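Local coordinates for protein AAA ATPase, central region (Enterococcus faecium, PDB 2R9G) that probably acts in DNA replication and repair as a MgsA-like AAA+ ATPase, of which this is the C-terminal fragment, at residues R51-M54 / V55-Y58; S28-D31 / A32-Y36. All coordinates share one frame; numbering follows the deposited sequence. Where two conformers were deposited one is given.

Interaction 1. Residues R51-M54 / V55-Y58; sequences RRLM and VIGY. With ACT (acetate ion), chain R.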
ATOM      1  N   ARG C  51     -12.242   0.133  13.325  1.00 26.76           N
ATOM      2  CA  ARG C  51     -13.311  -0.402  12.490  1.00 28.29           C
ATOM      3  C   ARG C  51     -14.060   0.712  11.793  1.00 24.00           C
ATOM      4  O   ARG C  51     -14.240   0.666  10.572  1.00 24.10           O
ATOM      5  CB  ARG C  51     -14.280  -1.252  13.306  1.00 29.31           C
ATOM      6  CG  ARG C  51     -13.889  -2.711  13.397  1.00 39.33           C
ATOM      7  CD  ARG C  51     -15.042  -3.572  13.899  1.00 46.30           C
ATOM      8  NE  ARG C  51     -15.495  -3.168  15.230  1.00 49.86           N
ATOM      9  CZ  ARG C  51     -14.946  -3.575  16.373  1.00 52.06           C
ATOM     10  NH1 ARG C  51     -13.910  -4.409  16.367  1.00 51.16           N
ATOM     11  NH2 ARG C  51     -15.434  -3.147  17.528  1.00 49.38           N
ATOM     12  N   ARG C  52     -14.465   1.720  12.566  1.00 21.56           N
ATOM     13  CA  ARG C  52     -15.154   2.870  12.009  0.50 23.05           C
ATOM     14  C   ARG C  52     -14.324   3.646  10.996  1.00 25.19           C
ATOM     15  O   ARG C  52     -14.843   4.074   9.967  1.00 28.07           O
ATOM     16  CB  ARG C  52     -15.666   3.781  13.118  0.50 25.12           C
ATOM     17  CG  ARG C  52     -17.163   3.678  13.321  0.50 23.77           C
ATOM     18  CD  ARG C  52     -17.586   2.531  14.241  0.50 24.56           C
ATOM     19  NE  ARG C  52     -17.435   1.196  13.664  0.50 20.98           N
ATOM     20  CZ  ARG C  52     -18.219   0.657  12.730  0.50 20.13           C
ATOM     21  NH1 ARG C  52     -19.241   1.326  12.216  0.50 23.78           N
ATOM     22  NH2 ARG C  52     -17.974  -0.575  12.311  0.50 28.39           N
ATOM     23  N   LEU C  53     -13.028   3.799  11.270  1.00 24.99           N
ATOM     24  CA  LEU C  53     -12.132   4.486  10.331  1.00 28.05           C
ATOM     25  C   LEU C  53     -12.027   3.795   8.967  1.00 27.50           C
ATOM     26  O   LEU C  53     -12.030   4.471   7.946  1.00 23.90           O
ATOM     27  CB  LEU C  53     -10.743   4.705  10.937  1.00 30.31           C
ATOM     28  CG  LEU C  53     -10.038   6.007  10.539  1.00 36.26           C
ATOM     29  CD1 LEU C  53     -11.031   7.131  10.283  1.00 26.76           C
ATOM     30  CD2 LEU C  53      -9.102   6.415  11.635  1.00 35.28           C
ATOM     31  N   MET C  54     -11.950   2.460   8.953  1.00 24.18           N
ATOM     32  CA  MET C  54     -11.945   1.701   7.693  1.00 23.54           C
ATOM     33  C   MET C  54     -13.264   1.828   6.920  1.00 24.36           C
ATOM     34  O   MET C  54     -13.243   1.934   5.699  1.00 22.01           O
ATOM     35  CB  MET C  54     -11.583   0.217   7.910  1.00 22.47           C
ATOM     36  CG  MET C  54     -10.116  -0.025   8.290  1.00 25.55           C
ATOM     37  SD  MET C  54      -9.642  -1.740   8.564  1.00 10.33           S
ATOM     38  CE  MET C  54     -10.543  -2.165  10.045  1.00 15.40           C
ATOM     39  N   VAL C  55     -14.393   1.832   7.637  1.00 23.99           N
ATOM     40  CA  VAL C  55     -15.712   2.057   7.029  1.00 25.17           C
ATOM     41  C   VAL C  55     -15.777   3.428   6.361  1.00 27.89           C
ATOM     42  O   VAL C  55     -16.180   3.526   5.202  1.00 29.10           O
ATOM     43  CB  VAL C  55     -16.886   1.915   8.049  1.00 26.30           C
ATOM     44  CG1 VAL C  55     -18.217   2.405   7.442  1.00 21.04           C
ATOM     45  CG2 VAL C  55     -17.032   0.482   8.490  1.00 24.13           C
ATOM     46  N   ILE C  56     -15.352   4.464   7.084  1.00 26.49           N
ATOM     47  CA  ILE C  56     -15.409   5.849   6.587  1.00 27.77           C
ATOM     48  C   ILE C  56     -14.599   6.016   5.297  1.00 27.59           C
ATOM     49  O   ILE C  56     -15.126   6.499   4.297  1.00 32.04           O
ATOM     50  CB  ILE C  56     -14.952   6.881   7.659  1.00 22.41           C
ATOM     51  CG1 ILE C  56     -15.904   6.882   8.860  1.00 21.45           C
ATOM     52  CG2 ILE C  56     -14.907   8.273   7.067  1.00 20.95           C
ATOM     53  CD1 ILE C  56     -15.260   7.393  10.143  1.00 22.89           C
ATOM     54  N   GLY C  57     -13.342   5.566   5.319  1.00 28.04           N
ATOM     55  CA  GLY C  57     -12.445   5.689   4.175  1.00 24.21           C
ATOM     56  C   GLY C  57     -12.994   5.032   2.927  1.00 22.69           C
ATOM     57  O   GLY C  57     -12.903   5.581   1.831  1.00 24.21           O
ATOM     58  N   TYR C  58     -13.591   3.862   3.099  1.00 21.51           N
ATOM     59  CA  TYR C  58     -14.149   3.130   1.982  1.00 19.32           C
ATOM     60  C   TYR C  58     -15.568   3.544   1.594  1.00 15.67           C
ATOM     61  O   TYR C  58     -15.968   3.365   0.447  1.00 20.83           O
ATOM     62  CB  TYR C  58     -14.108   1.635   2.245  1.00 17.79           C
ATOM     63  CG  TYR C  58     -12.738   0.999   2.112  1.00 25.32           C
ATOM     64  CD1 TYR C  58     -12.127   0.848   0.868  1.00 26.59           C
ATOM     65  CD2 TYR C  58     -12.074   0.500   3.229  1.00 26.41           C
ATOM     66  CE1 TYR C  58     -10.877   0.234   0.752  1.00 27.59           C
ATOM     67  CE2 TYR C  58     -10.827  -0.101   3.126  1.00 24.75           C
ATOM     68  CZ  TYR C  58     -10.234  -0.227   1.891  1.00 20.15           C
ATOM     69  OH  TYR C  58      -9.008  -0.841   1.803  1.00 24.53           O
TER
HETATM   70  C   ACT R   1     -17.907  -0.669  16.665  1.00 48.67           C
HETATM   71  O   ACT R   1     -17.711  -1.783  17.197  1.00 44.52           O
HETATM   72  OXT ACT R   1     -17.249  -0.457  15.633  1.00 50.48           O
HETATM   73  CH3 ACT R   1     -18.861   0.350  17.217  1.00 50.97           C
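Arg52 and Val55 run side by side in the same direction off helix 46-61, the guanidinium NH2 of Arg52 lying 4.1 Å from CG2 of Val55. In the conformer described, bends at chi2 (85°) and chi3 fold the arginine chain and bring its NE close to OXT of a bound acetate, which approaches that guanidinium obliquely. Arg51, one residue earlier, takes the same ion at its edge: its NH2 gives a fairly straight bond to acetate O at 2.7 Å, while its NE gives a longer one to OXT. Further along, Ile56 lays CG1 and CD1 against the carbonyl of Arg52, with CD1 3.3 Å from Arg52 O, and Ile56 CD1 lies 4.2 Å from Leu53 CD1. Tyr58 turns a ring edge to the backbone, CD2 standing 3.1 Å from Met54 O near the ring plane; CG anti to its own carbonyl carbon (chi1 -75°) brings the ring edge back beside the preceding turn. Four backbone hydrogen bonds, from Val55 N to Arg51 O through Tyr58 N to Met54 O, keep the helix regular here. Leu53 reaches Val94 and Leu98 of helix 88-100, whereas NH2 of Arg52 forms a salt bridge with Glu86 of the second subunit. Two neighbouring arginines thus gather round one anion, probably from the crystallisation liquor, which would be expected to offset part of their positive charge beside the subunit interface.

Interaction 2. Residues S28-D31 / A32-Y36; sequences SDVD and AALHY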
ATOM      1  N   SER C  28     -15.780  16.812   5.579  1.00 26.70           N
ATOM      2  CA  SER C  28     -14.512  17.521   5.344  1.00 29.00           C
ATOM      3  C   SER C  28     -14.090  18.494   6.447  1.00 30.05           C
ATOM      4  O   SER C  28     -13.354  19.449   6.194  1.00 29.76           O
ATOM      5  CB  SER C  28     -14.482  18.197   3.956  1.00 29.40           C
ATOM      6  OG  SER C  28     -14.669  17.256   2.908  1.00 31.83           O
ATOM      7  N   ASP C  29     -14.529  18.233   7.676  1.00 31.60           N
ATOM      8  CA  ASP C  29     -14.189  19.098   8.807  1.00 31.29           C
ATOM      9  C   ASP C  29     -13.102  18.439   9.645  1.00 27.64           C
ATOM     10  O   ASP C  29     -13.399  17.626  10.518  1.00 25.54           O
ATOM     11  CB  ASP C  29     -15.438  19.377   9.658  1.00 30.30           C
ATOM     12  CG  ASP C  29     -15.261  20.543  10.627  1.00 35.06           C
ATOM     13  OD1 ASP C  29     -14.138  20.779  11.126  1.00 33.99           O
ATOM     14  OD2 ASP C  29     -16.272  21.225  10.908  1.00 42.59           O
ATOM     15  N   VAL C  30     -11.849  18.804   9.379  1.00 25.71           N
ATOM     16  CA  VAL C  30     -10.691  18.239  10.094  1.00 27.31           C
ATOM     17  C   VAL C  30     -10.807  18.409  11.608  1.00 25.42           C
ATOM     18  O   VAL C  30     -10.654  17.446  12.358  1.00 31.29           O
ATOM     19  CB  VAL C  30      -9.355  18.869   9.627  1.00 25.55           C
ATOM     20  CG1 VAL C  30      -8.188  18.202  10.316  1.00 29.43           C
ATOM     21  CG2 VAL C  30      -9.203  18.746   8.144  1.00 25.37           C
ATOM     22  N   ASP C  31     -11.105  19.632  12.041  1.00 27.57           N
ATOM     23  CA  ASP C  31     -11.084  19.994  13.459  1.00 26.50           C
ATOM     24  C   ASP C  31     -12.156  19.283  14.262  1.00 22.25           C
ATOM     25  O   ASP C  31     -11.911  18.857  15.387  1.00 27.16           O
ATOM     26  CB  ASP C  31     -11.201  21.508  13.616  1.00 26.77           C
ATOM     27  CG  ASP C  31     -10.080  22.247  12.912  1.00 32.90           C
ATOM     28  OD1 ASP C  31      -8.906  22.025  13.283  1.00 34.59           O
ATOM     29  OD2 ASP C  31     -10.373  23.033  11.983  1.00 32.89           O
ATOM     30  N   ALA C  32     -13.338  19.141  13.666  1.00 26.81           N
ATOM     31  CA  ALA C  32     -14.435  18.424  14.299  1.00 27.06           C
ATOM     32  C   ALA C  32     -14.144  16.937  14.349  1.00 25.37           C
ATOM     33  O   ALA C  32     -14.416  16.289  15.352  1.00 36.13           O
ATOM     34  CB  ALA C  32     -15.732  18.690  13.580  1.00 21.81           C
ATOM     35  N   ALA C  33     -13.567  16.401  13.275  1.00 27.04           N
ATOM     36  CA  ALA C  33     -13.210  14.978  13.228  1.00 26.18           C
ATOM     37  C   ALA C  33     -12.128  14.631  14.235  1.00 21.23           C
ATOM     38  O   ALA C  33     -12.160  13.557  14.843  1.00 31.93           O
ATOM     39  CB  ALA C  33     -12.787  14.580  11.838  1.00 16.39           C
ATOM     40  N   LEU C  34     -11.183  15.545  14.422  1.00 21.11           N
ATOM     41  CA  LEU C  34     -10.117  15.359  15.396  1.00 22.69           C
ATOM     42  C   LEU C  34     -10.635  15.498  16.819  1.00 27.32           C
ATOM     43  O   LEU C  34     -10.163  14.808  17.720  1.00 27.20           O
ATOM     44  CB  LEU C  34      -8.953  16.312  15.128  1.00 24.39           C
ATOM     45  CG  LEU C  34      -8.084  15.943  13.912  1.00 28.00           C
ATOM     46  CD1 LEU C  34      -6.969  16.943  13.772  1.00 21.12           C
ATOM     47  CD2 LEU C  34      -7.509  14.529  14.000  1.00 20.51           C
ATOM     48  N   HIS C  35     -11.627  16.369  17.004  1.00 27.95           N
ATOM     49  CA  HIS C  35     -12.313  16.491  18.281  1.00 25.15           C
ATOM     50  C   HIS C  35     -13.008  15.188  18.662  1.00 27.40           C
ATOM     51  O   HIS C  35     -12.855  14.714  19.791  1.00 31.44           O
ATOM     52  CB  HIS C  35     -13.330  17.632  18.253  1.00 28.09           C
ATOM     53  CG  HIS C  35     -14.358  17.533  19.335  1.00 27.42           C
ATOM     54  ND1 HIS C  35     -14.063  17.767  20.659  1.00 28.61           N
ATOM     55  CD2 HIS C  35     -15.665  17.188  19.295  1.00 32.41           C
ATOM     56  CE1 HIS C  35     -15.148  17.587  21.387  1.00 32.28           C
ATOM     57  NE2 HIS C  35     -16.134  17.234  20.585  1.00 35.52           N
ATOM     58  N   TYR C  36     -13.759  14.611  17.722  1.00 29.34           N
ATOM     59  CA  TYR C  36     -14.462  13.351  17.978  1.00 24.08           C
ATOM     60  C   TYR C  36     -13.535  12.154  18.075  1.00 26.64           C
ATOM     61  O   TYR C  36     -13.811  11.238  18.852  1.00 23.69           O
ATOM     62  CB  TYR C  36     -15.597  13.106  16.977  1.00 20.56           C
ATOM     63  CG  TYR C  36     -16.699  14.128  17.122  1.00 23.88           C
ATOM     64  CD1 TYR C  36     -17.443  14.224  18.304  1.00 21.12           C
ATOM     65  CD2 TYR C  36     -16.970  15.027  16.099  1.00 22.14           C
ATOM     66  CE1 TYR C  36     -18.446  15.188  18.448  1.00 24.83           C
ATOM     67  CE2 TYR C  36     -17.952  15.990  16.230  1.00 23.52           C
ATOM     68  CZ  TYR C  36     -18.689  16.064  17.397  1.00 24.75           C
ATOM     69  OH  TYR C  36     -19.669  17.016  17.495  1.00 29.89           O
TER
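The first turn of helix 30-43 opens with Asp29 at the N-cap, and successive helical bonds follow from Ala33 N to Asp29 O (3.0 Å), Leu34 N to Val30 O and His35 N to Asp31 O. The Asp29 carboxylate reaches forward because CG lies opposite the backbone N (chi1 -165°), and OD1 accepts from Ala32 N at 3.1 Å. The bond is nearly straight at the hydrogen (163°), yet the donor meets OD1 from well above the carboxylate plane. The Ala32 methyl lies over the same face, CB 3.5 Å from Asp29 CG. One turn apart, Val30 and Leu34 lie alongside each other, CG1 to CD1 3.9 Å. His35 directs CD2 over the centre of the Tyr36 ring, 3.5 Å above its plane, with the imidazole presenting its edge. Before the cap, Ser28 with positive phi closes helix 14-26 as the C-prime residue of a Schellman motif. Asp31 points outward to the third subunit, where its OD1 accepts from Tyr172 N and Tyr173 N and its OD2 pairs with Tyr189 OH. Within the chain, Ala33 packs on Ile25 of helix 14-26, and Val30 on Val96 and Leu100 of helix 88-100.

Overall arrangement
Interaction 2 precedes interaction 1 in the chain, on the consecutive helices 30-43 and 46-61. Their centres are about 15 Å apart and their nearest atoms about 8 Å, so they do not touch; what joins them is shared packing. Helices 14-26 and 88-100 lie against both, with Ile25 meeting Ala33 in one and Leu53 and Ile56 in the other. Their outward sides serve different interfaces: several residues of 51-58 reach the second subunit and those of 28-36 the third, consistent with a helical bundle that contributes to a four-chain assembly. The acetate, probably from the crystallisation liquor, belongs to interaction 1 alone.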